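Local atomic coordinates of SusD homolog (Bacteroides thetaiotaomicron VPI-5482, PDB entry 3IV0), a protein that is of unknown detailed function but, like other SusD-type lipoproteins, probably binds glycans at the outer membrane for uptake by the cell. Residues I29-S32 with F33-A36; E239-N242 with G243-L247; T452-V456 with G457-W461. All coordinates share one frame; numbering follows the deposited sequence.

Contact 1. Residues I29-S32 with F33-A36; sequences IYNS and FRNA
Asn31 meets Arg34 and Asn35 in a local contact of side chains three and four residues apart, on successive turns of the alpha-helix 19-39. The backbone framework is the regular i to i+4 pattern, with Phe33, Arg34, Asn35 and Ala36 giving their N-H groups to the carbonyls of Ile29, Tyr30, Asn31 and Ser32. Along the polar side of this helix the amide of Asn31 acts as acceptor for the arginine: Arg34 NH2 donates to Asn31 OD1 at 2.9 Å, and the N-H...O angle of 174° makes the bond nearly straight. The donor lies in the carbonyl plane on a lone pair of OD1, while OD1 sits at the edge of the guanidinium, whose plane stands 80° from that of the amide. Arginine suits the place because its chain, extended at first, bends at chi3 (58°) and brings the guanidinium back to the asparagine, while the same NH2 forms a salt bridge with Glu276. Were Asn31 replaced by an alanine, Arg34 NH2 would probably lose this acceptor and the guanidinium would be freer to turn, held by its bonds to Glu276 and Ala269. On the buried side Phe33 packs against helix 117-142, its ring edge-to-face with Phe137, and the small Ser32 and Ala36 lie against helix 93-108. Water joins the polar groups: one molecule receives a bond from Arg34 NE and donates to both Asn31 OD1 and Asn35 OD1, the latter at 2.7 Å, and another accepts from Asn31 ND2 at 2.9 Å and from Asn35 ND2 at 3.1 Å.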
ATOM      1  N   ILE A  29       5.008 -17.651   1.116  1.00 12.70           N
ATOM      2  CA  ILE A  29       4.535 -16.688   0.095  1.00 11.38           C
ATOM      3  C   ILE A  29       4.381 -15.338   0.773  1.00 11.40           C
ATOM      4  O   ILE A  29       4.888 -14.333   0.264  1.00 10.99           O
ATOM      5  CB  ILE A  29       3.238 -17.170  -0.574  1.00 10.12           C
ATOM      6  CG1 ILE A  29       3.442 -18.496  -1.340  1.00 11.97           C
ATOM      7  CG2 ILE A  29       2.667 -16.043  -1.499  1.00 11.41           C
ATOM      8  CD1 ILE A  29       2.142 -19.213  -1.735  1.00 13.61           C
ATOM      9  N   TYR A  30       3.705 -15.287   1.899  1.00 11.93           N
ATOM     10  CA  TYR A  30       3.606 -14.073   2.699  1.00 10.84           C
ATOM     11  C   TYR A  30       4.981 -13.537   3.066  1.00 11.94           C
ATOM     12  O   TYR A  30       5.251 -12.344   2.989  1.00 12.49           O
ATOM     13  CB  TYR A  30       2.810 -14.314   3.949  1.00 11.95           C
ATOM     14  CG  TYR A  30       1.326 -14.454   3.787  1.00 10.21           C
ATOM     15  CD1 TYR A  30       0.505 -13.359   3.823  1.00 11.29           C
ATOM     16  CD2 TYR A  30       0.724 -15.700   3.633  1.00 13.13           C
ATOM     17  CE1 TYR A  30      -0.859 -13.443   3.717  1.00 11.35           C
ATOM     18  CE2 TYR A  30      -0.640 -15.815   3.527  1.00 12.68           C
ATOM     19  CZ  TYR A  30      -1.447 -14.695   3.555  1.00 11.41           C
ATOM     20  OH  TYR A  30      -2.803 -14.810   3.479  1.00 12.86           O
ATOM     21  N   ASN A  31       5.907 -14.432   3.425  1.00 12.31           N
ATOM     22  CA  ASN A  31       7.269 -14.000   3.736  1.00 11.32           C
ATOM     23  C   ASN A  31       7.960 -13.316   2.576  1.00 10.80           C
ATOM     24  O   ASN A  31       8.621 -12.303   2.761  1.00 10.39           O
ATOM     25  CB  ASN A  31       8.076 -15.206   4.265  1.00 11.51           C
ATOM     26  CG  ASN A  31       9.426 -14.818   4.778  1.00 12.09           C
ATOM     27  OD1 ASN A  31       9.515 -14.079   5.747  1.00 13.10           O
ATOM     28  ND2 ASN A  31      10.490 -15.274   4.113  1.00 13.83           N
ATOM     29  N   SER A  32       7.832 -13.885   1.391  1.00 11.44           N
ATOM     30  CA  SER A  32       8.426 -13.269   0.224  1.00 12.22           C
ATOM     31  C   SER A  32       7.813 -11.906  -0.071  1.00 10.63           C
ATOM     32  O   SER A  32       8.555 -10.978  -0.401  1.00 11.08           O
ATOM     33  CB  SER A  32       8.352 -14.158  -1.024  1.00 11.87           C
ATOM     34  OG  SER A  32       9.197 -15.301  -0.865  1.00 12.39           O
ATOM     35  N   PHE A  33       6.503 -11.761   0.081  1.00 10.79           N
ATOM     36  CA  PHE A  33       5.878 -10.459  -0.141  1.00  9.56           C
ATOM     37  C   PHE A  33       6.417  -9.468   0.885  1.00 10.19           C
ATOM     38  O   PHE A  33       6.702  -8.317   0.542  1.00 10.25           O
ATOM     39  CB  PHE A  33       4.382 -10.584  -0.026  1.00  9.95           C
ATOM     40  CG  PHE A  33       3.657  -9.320  -0.364  1.00  9.72           C
ATOM     41  CD1 PHE A  33       3.414  -8.972  -1.694  1.00 10.78           C
ATOM     42  CD2 PHE A  33       3.242  -8.467   0.614  1.00 10.38           C
ATOM     43  CE1 PHE A  33       2.732  -7.796  -2.003  1.00 12.23           C
ATOM     44  CE2 PHE A  33       2.582  -7.292   0.297  1.00 11.50           C
ATOM     45  CZ  PHE A  33       2.344  -6.971  -1.011  1.00 10.93           C
ATOM     46  N   ARG A  34       6.572  -9.879   2.129  1.00  9.44           N
ATOM     47  CA  ARG A  34       7.139  -9.033   3.159  1.00  9.59           C
ATOM     48  C   ARG A  34       8.565  -8.641   2.785  1.00  8.91           C
ATOM     49  O   ARG A  34       8.983  -7.490   2.979  1.00 10.87           O
ATOM     50  CB  ARG A  34       7.116  -9.747   4.493  1.00 10.51           C
ATOM     51  CG  ARG A  34       7.863  -9.004   5.589  1.00 10.43           C
ATOM     52  CD  ARG A  34       7.585  -9.592   6.930  1.00 12.32           C
ATOM     53  NE  ARG A  34       7.931 -11.004   6.995  1.00 12.61           N
ATOM     54  CZ  ARG A  34       7.471 -11.830   7.924  1.00 13.43           C
ATOM     55  NH1 ARG A  34       6.657 -11.412   8.868  1.00 15.33           N
ATOM     56  NH2 ARG A  34       7.861 -13.113   7.896  1.00 15.98           N
ATOM     57  N   ASN A  35       9.372  -9.590   2.323  1.00 10.49           N
ATOM     58  CA  ASN A  35      10.729  -9.267   1.897  1.00 10.09           C
ATOM     59  C   ASN A  35      10.766  -8.243   0.781  1.00  9.69           C
ATOM     60  O   ASN A  35      11.630  -7.349   0.803  1.00 11.05           O
ATOM     61  CB  ASN A  35      11.480 -10.544   1.497  1.00 11.24           C
ATOM     62  CG  ASN A  35      11.940 -11.345   2.688  1.00 12.04           C
ATOM     63  OD1 ASN A  35      12.102 -10.825   3.771  1.00 11.86           O
ATOM     64  ND2 ASN A  35      12.164 -12.644   2.454  1.00 14.79           N
ATOM     65  N   ALA A  36       9.867  -8.389  -0.193  1.00 10.32           N
ATOM     66  CA  ALA A  36       9.842  -7.493  -1.351  1.00  9.41           C
ATOM     67  C   ALA A  36       9.446  -6.079  -0.988  1.00 10.93           C
ATOM     68  O   ALA A  36       9.842  -5.129  -1.688  1.00 11.23           O
ATOM     69  CB  ALA A  36       8.876  -8.024  -2.361  1.00  9.73           C
TER
HETATM   70  O   HOH W   1      10.551 -11.634   5.891  1.00 14.20           O
HETATM   71  O   HOH W   2      13.147 -14.370   4.787  1.00 19.43           O
HETATM   72  O   HOH W   3      11.705 -14.363   0.054  1.00 20.48           O

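Contact 2. Residues E239-N242 with G243-L247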
ATOM      1  N   GLU A 239     -19.705  -3.341   3.243  1.00 12.68           N
ATOM      2  CA  GLU A 239     -20.588  -2.884   4.302  1.00 14.25           C
ATOM      3  C   GLU A 239     -21.565  -3.952   4.770  1.00 16.25           C
ATOM      4  O   GLU A 239     -22.408  -3.680   5.632  1.00 18.28           O
ATOM      5  CB  GLU A 239     -21.312  -1.625   3.855  1.00 14.91           C
ATOM      6  CG  GLU A 239     -20.374  -0.422   3.804  1.00 16.48           C
ATOM      7  CD  GLU A 239     -19.709  -0.188   5.145  1.00 18.99           C
ATOM      8  OE1 GLU A 239     -20.310   0.482   6.013  1.00 21.64           O
ATOM      9  OE2 GLU A 239     -18.605  -0.719   5.358  1.00 18.06           O
ATOM     10  N   ARG A 240     -21.435  -5.159   4.260  1.00 14.92           N
ATOM     11  CA  ARG A 240     -22.146  -6.334   4.801  1.00 16.52           C
ATOM     12  C   ARG A 240     -21.307  -7.099   5.841  1.00 15.68           C
ATOM     13  O   ARG A 240     -21.651  -8.212   6.279  1.00 17.95           O
ATOM     14  CB  ARG A 240     -22.541  -7.276   3.656  1.00 17.62           C
ATOM     15  CG  ARG A 240     -23.520  -6.640   2.690  1.00 20.25           C
ATOM     16  CD  ARG A 240     -23.942  -7.541   1.543  1.00 22.58           C
ATOM     17  NE  ARG A 240     -24.781  -6.745   0.659  1.00 27.43           N
ATOM     18  CZ  ARG A 240     -24.490  -6.391  -0.586  1.00 26.06           C
ATOM     19  NH1 ARG A 240     -23.403  -6.831  -1.227  1.00 19.96           N
ATOM     20  NH2 ARG A 240     -25.356  -5.628  -1.228  1.00 28.05           N
ATOM     21  N   ASN A 241     -20.219  -6.499   6.289  1.00 13.90           N
ATOM     22  CA  ASN A 241     -19.316  -7.172   7.227  1.00 14.66           C
ATOM     23  C   ASN A 241     -19.889  -7.365   8.645  1.00 17.69           C
ATOM     24  O   ASN A 241     -19.280  -8.042   9.470  1.00 18.69           O
ATOM     25  CB  ASN A 241     -17.983  -6.414   7.301  1.00 14.92           C
ATOM     26  CG  ASN A 241     -18.071  -5.131   8.084  1.00 14.21           C
ATOM     27  OD1 ASN A 241     -18.039  -5.175   9.327  1.00 16.71           O
ATOM     28  ND2 ASN A 241     -18.122  -3.977   7.416  1.00 15.14           N
ATOM     29  N   ASN A 242     -21.021  -6.730   8.926  1.00 18.93           N
ATOM     30  CA  ASN A 242     -21.797  -6.943  10.166  1.00 22.53           C
ATOM     31  C   ASN A 242     -20.993  -6.718  11.427  1.00 21.83           C
ATOM     32  O   ASN A 242     -21.110  -7.497  12.390  1.00 24.69           O
ATOM     33  CB  ASN A 242     -22.470  -8.314  10.231  1.00 24.11           C
ATOM     34  CG  ASN A 242     -23.674  -8.315  11.196  1.00 28.89           C
ATOM     35  OD1 ASN A 242     -24.267  -7.264  11.467  1.00 38.95           O
ATOM     36  ND2 ASN A 242     -24.023  -9.483  11.713  1.00 38.32           N
ATOM     37  N   GLY A 243     -20.218  -5.644  11.437  1.00 18.35           N
ATOM     38  CA  GLY A 243     -19.494  -5.230  12.627  1.00 19.90           C
ATOM     39  C   GLY A 243     -18.102  -5.813  12.795  1.00 18.88           C
ATOM     40  O   GLY A 243     -17.423  -5.497  13.780  1.00 19.26           O
ATOM     41  N   ALA A 244     -17.645  -6.640  11.855  1.00 15.86           N
ATOM     42  CA  ALA A 244     -16.282  -7.150  11.879  1.00 14.36           C
ATOM     43  C   ALA A 244     -15.264  -6.018  11.805  1.00 13.84           C
ATOM     44  O   ALA A 244     -14.199  -6.095  12.438  1.00 14.35           O
ATOM     45  CB  ALA A 244     -16.059  -8.107  10.758  1.00 16.65           C
ATOM     46  N   TYR A 245     -15.589  -4.999  11.014  1.00 12.81           N
ATOM     47  CA  TYR A 245     -14.712  -3.872  10.827  1.00 11.46           C
ATOM     48  C   TYR A 245     -15.293  -2.638  11.486  1.00 13.11           C
ATOM     49  O   TYR A 245     -16.493  -2.404  11.460  1.00 14.18           O
ATOM     50  CB  TYR A 245     -14.491  -3.588   9.332  1.00 12.72           C
ATOM     51  CG  TYR A 245     -14.088  -4.803   8.530  1.00 12.01           C
ATOM     52  CD1 TYR A 245     -13.184  -5.735   9.027  1.00 11.74           C
ATOM     53  CD2 TYR A 245     -14.605  -5.020   7.274  1.00 11.45           C
ATOM     54  CE1 TYR A 245     -12.845  -6.860   8.304  1.00 12.85           C
ATOM     55  CE2 TYR A 245     -14.261  -6.149   6.534  1.00 11.41           C
ATOM     56  CZ  TYR A 245     -13.387  -7.069   7.062  1.00 11.87           C
ATOM     57  OH  TYR A 245     -13.087  -8.187   6.296  1.00 12.69           O
ATOM     58  N   SER A 246     -14.426  -1.814  12.043  1.00 12.45           N
ATOM     59  CA  SER A 246     -14.860  -0.546  12.595  1.00 14.37           C
ATOM     60  C   SER A 246     -13.732   0.468  12.525  1.00 13.12           C
ATOM     61  O   SER A 246     -12.562   0.111  12.351  1.00 14.08           O
ATOM     62  CB  SER A 246     -15.368  -0.712  14.012  1.00 17.12           C
ATOM     63  OG  SER A 246     -14.390  -1.312  14.783  1.00 20.10           O
ATOM     64  N   LEU A 247     -14.090   1.731  12.634  1.00 12.84           N
ATOM     65  CA  LEU A 247     -13.119   2.795  12.782  1.00 11.31           C
ATOM     66  C   LEU A 247     -12.786   3.005  14.258  1.00 13.73           C
ATOM     67  O   LEU A 247     -13.682   3.342  15.040  1.00 17.46           O
ATOM     68  CB  LEU A 247     -13.681   4.079  12.197  1.00 13.26           C
ATOM     69  CG  LEU A 247     -13.971   4.082  10.699  1.00 12.22           C
ATOM     70  CD1 LEU A 247     -14.478   5.477  10.278  1.00 16.89           C
ATOM     71  CD2 LEU A 247     -12.775   3.693   9.903  1.00 14.34           C
TER
HETATM   72  O   HOH W   4     -18.431  -2.018   9.506  1.00 20.03           O
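Asn241 OD1 accepts a hydrogen bond from Tyr245 N at 3.0 Å, and Ala244 N lies close to the same oxygen, at 2.9 Å. The bond reaches the residue just after a type I' beta turn from Asn241 to Ala244, in the loop that follows helix 224-238. It is nearly straight at the hydrogen, 170°, yet the donor stands above the carbonyl plane of the amide. The turn itself is closed by Ala244 N giving its hydrogen to Asn241 O at 3.2 Å. Its two central residues both have positive phi: Asn242 tolerates this, as asparagine often does, whereas at Gly243 a side chain would be jammed against Asn242 O. The Asn241 amide is swung over the turn because CG sits between the backbone N and the carbonyl carbon (chi1 75°). This lays the amide obliquely against the Tyr245 ring, their planes 38° apart, with Asn241 CG 3.6 Å from Tyr245 CD2. The other end of the amide is held too, since ND2 donates to Leu238 O, back in the helix. Tyr245 reaches onward, its OH bonded to Trp188 O. A water completes the grip, accepting from Asn241 ND2 and donating to Tyr245 O at 2.8 Å.

Contact 3. Residues T452-V456 with G457-W461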
ATOM      1  N   THR A 452       3.062  14.994 -20.266  1.00 12.56           N
ATOM      2  CA  THR A 452       3.733  14.294 -21.367  1.00 11.22           C
ATOM      3  C   THR A 452       4.655  13.209 -20.797  1.00 11.48           C
ATOM      4  O   THR A 452       4.661  12.088 -21.288  1.00 11.31           O
ATOM      5  CB  THR A 452       4.550  15.236 -22.249  1.00 12.01           C
ATOM      6  OG1 THR A 452       3.697  16.291 -22.741  1.00 13.74           O
ATOM      7  CG2 THR A 452       5.109  14.466 -23.417  1.00 14.74           C
ATOM      8  N   ASN A 453       5.405  13.545 -19.767  1.00 11.48           N
ATOM      9  CA  ASN A 453       6.315  12.565 -19.157  1.00 10.57           C
ATOM     10  C   ASN A 453       5.529  11.425 -18.549  1.00 12.07           C
ATOM     11  O   ASN A 453       5.864  10.260 -18.785  1.00 11.77           O
ATOM     12  CB  ASN A 453       7.228  13.234 -18.155  1.00 13.26           C
ATOM     13  CG  ASN A 453       8.318  14.080 -18.821  1.00 13.56           C
ATOM     14  OD1 ASN A 453       8.579  13.953 -20.016  1.00 16.44           O
ATOM     15  ND2 ASN A 453       8.987  14.861 -18.029  1.00 15.85           N
ATOM     16  N   PHE A 454       4.442  11.743 -17.875  1.00 10.73           N
ATOM     17  CA  PHE A 454       3.530  10.680 -17.428  1.00 10.86           C
ATOM     18  C   PHE A 454       3.130   9.782 -18.567  1.00 11.29           C
ATOM     19  O   PHE A 454       3.147   8.529 -18.446  1.00 11.49           O
ATOM     20  CB  PHE A 454       2.304  11.319 -16.812  1.00 12.01           C
ATOM     21  CG  PHE A 454       1.270  10.346 -16.327  1.00 11.82           C
ATOM     22  CD1 PHE A 454       0.276   9.895 -17.183  1.00 14.93           C
ATOM     23  CD2 PHE A 454       1.242   9.943 -15.017  1.00 12.79           C
ATOM     24  CE1 PHE A 454      -0.718   9.050 -16.731  1.00 17.65           C
ATOM     25  CE2 PHE A 454       0.242   9.097 -14.569  1.00 14.24           C
ATOM     26  CZ  PHE A 454      -0.718   8.640 -15.414  1.00 17.20           C
ATOM     27  N   ASN A 455       2.726  10.379 -19.681  1.00 10.70           N
ATOM     28  CA  ASN A 455       2.213   9.624 -20.813  1.00 12.65           C
ATOM     29  C   ASN A 455       3.236   8.678 -21.426  1.00 12.65           C
ATOM     30  O   ASN A 455       2.857   7.695 -22.053  1.00 14.26           O
ATOM     31  CB  ASN A 455       1.694  10.592 -21.898  1.00 11.59           C
ATOM     32  CG  ASN A 455       0.428  11.314 -21.503  1.00 16.29           C
ATOM     33  OD1 ASN A 455      -0.321  10.856 -20.641  1.00 17.19           O
ATOM     34  ND2 ASN A 455       0.141  12.422 -22.195  1.00 15.91           N
ATOM     35  N   VAL A 456       4.515   8.976 -21.278  1.00 12.02           N
ATOM     36  CA  VAL A 456       5.575   8.115 -21.782  1.00 12.52           C
ATOM     37  C   VAL A 456       6.207   7.281 -20.645  1.00 14.32           C
ATOM     38  O   VAL A 456       7.283   6.708 -20.829  1.00 14.22           O
ATOM     39  CB  VAL A 456       6.659   8.889 -22.602  1.00 13.89           C
ATOM     40  CG1 VAL A 456       6.032   9.503 -23.858  1.00 15.26           C
ATOM     41  CG2 VAL A 456       7.365   9.956 -21.816  1.00 14.67           C
ATOM     42  N   GLY A 457       5.535   7.156 -19.517  1.00 12.45           N
ATOM     43  CA  GLY A 457       5.959   6.189 -18.517  1.00 11.14           C
ATOM     44  C   GLY A 457       6.843   6.720 -17.419  1.00 13.18           C
ATOM     45  O   GLY A 457       7.452   5.930 -16.665  1.00 11.87           O
ATOM     46  N   ALA A 458       6.930   8.034 -17.237  1.00 10.68           N
ATOM     47  CA  ALA A 458       7.733   8.602 -16.161  1.00 11.20           C
ATOM     48  C   ALA A 458       7.187   8.346 -14.764  1.00 11.40           C
ATOM     49  O   ALA A 458       7.831   8.711 -13.787  1.00 10.98           O
ATOM     50  CB  ALA A 458       7.967  10.121 -16.360  1.00 12.35           C
ATOM     51  N   TRP A 459       6.002   7.752 -14.653  1.00  9.66           N
ATOM     52  CA  TRP A 459       5.466   7.337 -13.335  1.00  9.87           C
ATOM     53  C   TRP A 459       6.014   5.963 -12.902  1.00 10.00           C
ATOM     54  O   TRP A 459       5.828   5.586 -11.750  1.00  9.84           O
ATOM     55  CB  TRP A 459       3.940   7.326 -13.356  1.00 10.53           C
ATOM     56  CG  TRP A 459       3.360   6.388 -14.332  1.00  9.06           C
ATOM     57  CD1 TRP A 459       3.003   6.667 -15.595  1.00 12.27           C
ATOM     58  CD2 TRP A 459       3.042   4.986 -14.139  1.00  9.71           C
ATOM     59  NE1 TRP A 459       2.499   5.560 -16.214  1.00 10.91           N
ATOM     60  CE2 TRP A 459       2.503   4.510 -15.332  1.00  8.89           C
ATOM     61  CE3 TRP A 459       3.159   4.097 -13.064  1.00  8.45           C
ATOM     62  CZ2 TRP A 459       2.061   3.174 -15.498  1.00  9.15           C
ATOM     63  CZ3 TRP A 459       2.703   2.829 -13.221  1.00  9.26           C
ATOM     64  CH2 TRP A 459       2.203   2.365 -14.420  1.00 10.75           C
ATOM     65  N   THR A 460       6.669   5.228 -13.804  1.00  9.56           N
ATOM     66  CA  THR A 460       7.208   3.902 -13.464  1.00  9.82           C
ATOM     67  C   THR A 460       8.588   4.018 -12.837  1.00 10.18           C
ATOM     68  O   THR A 460       9.246   5.048 -12.970  1.00 11.51           O
ATOM     69  CB  THR A 460       7.340   2.999 -14.683  1.00 10.22           C
ATOM     70  OG1 THR A 460       8.334   3.548 -15.579  1.00 11.78           O
ATOM     71  CG2 THR A 460       5.975   2.812 -15.369  1.00 12.37           C
ATOM     72  N   TRP A 461       9.007   2.964 -12.130  1.00 11.07           N
ATOM     73  CA  TRP A 461      10.395   2.748 -11.759  1.00 10.82           C
ATOM     74  C   TRP A 461      11.201   2.235 -12.946  1.00 10.26           C
ATOM     75  O   TRP A 461      10.693   1.493 -13.739  1.00 11.35           O
ATOM     76  CB  TRP A 461      10.477   1.713 -10.607  1.00 10.88           C
ATOM     77  CG  TRP A 461      10.114   2.269  -9.290  1.00  9.66           C
ATOM     78  CD1 TRP A 461       8.873   2.618  -8.868  1.00 10.72           C
ATOM     79  CD2 TRP A 461      11.012   2.631  -8.218  1.00 10.94           C
ATOM     80  NE1 TRP A 461       8.927   3.119  -7.600  1.00 11.09           N
ATOM     81  CE2 TRP A 461      10.230   3.145  -7.175  1.00 11.55           C
ATOM     82  CE3 TRP A 461      12.400   2.511  -8.029  1.00 11.87           C
ATOM     83  CZ2 TRP A 461      10.782   3.601  -5.987  1.00 11.79           C
ATOM     84  CZ3 TRP A 461      12.945   2.952  -6.875  1.00 13.27           C
ATOM     85  CH2 TRP A 461      12.148   3.500  -5.861  1.00 11.63           C
TER
HETATM   86  O   HOH W   5       1.647   6.175 -18.961  1.00 17.28           O
HETATM   87  O   HOH W   6       9.256   4.531 -18.968  1.00 19.56           O
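Phe454 and Trp459 lean together obliquely where the short helix 451-455 ends. The phenyl ring and the five-membered ring of the indole have their centroids 4.7 Å apart and their planes inclined at 38°. Trp459 CD1 does the touching: it sits over one face of the phenyl, offset toward the rim, and comes within 3.8 Å of Phe454 CD2. The indole is turned back toward the helix because CG lies between the backbone N and the carbonyl carbon of Trp459 (chi1 61°). Its edge therefore faces the helix end, with Phe454 O near the indole plane and 3.4 Å from Trp459 CD1. Thr460 CG2 lies over the centre of one indole face, while Phe219 of helix 202-219 touches both aromatic side chains.

The chain can fold back in this way because a Schellman motif ends the helix. Ala458 N donates to Asn453 O at 2.9 Å and Gly457 N to Phe454 O at 3.0 Å. Gly457 has the positive phi of the C-prime position, where a side chain would clash with Val456 O, hence the need for glycine. Small Ala458 suits the next place, its CB 3.7 Å from Asn453 CB. A type I beta turn from Gly457 to Thr460 follows, and Gly457 O accepts from both Thr460 N and Thr460 OG1, the hydroxyl bond measuring 2.8 Å.

One water donates to Phe454 O and accepts from Trp459 NE1. The aromatic pair is thus apolar where its rings meet, while the polar atoms beside it, a helix-end carbonyl and the indole N-H, are satisfied through backbone and water.

How the contacts relate
All three contacts are local and partly buried, but they serve different elements. Contact 1 lies within a long helix, its centre about 14 Å from that of the chain, and joins a polar side to one packed on neighbouring helices. Contacts 2 and 3 lie farther out, their centres about 21 and 20 Å from it and on opposite sides of it, and both turn the chain after a helix with a glycine of positive phi. Their chemistry differs accordingly: charge, amides and water in contact 1, an asparagine side chain bracing a turn in contact 2, and an aromatic pair beside a helix end in contact 3. None touches another.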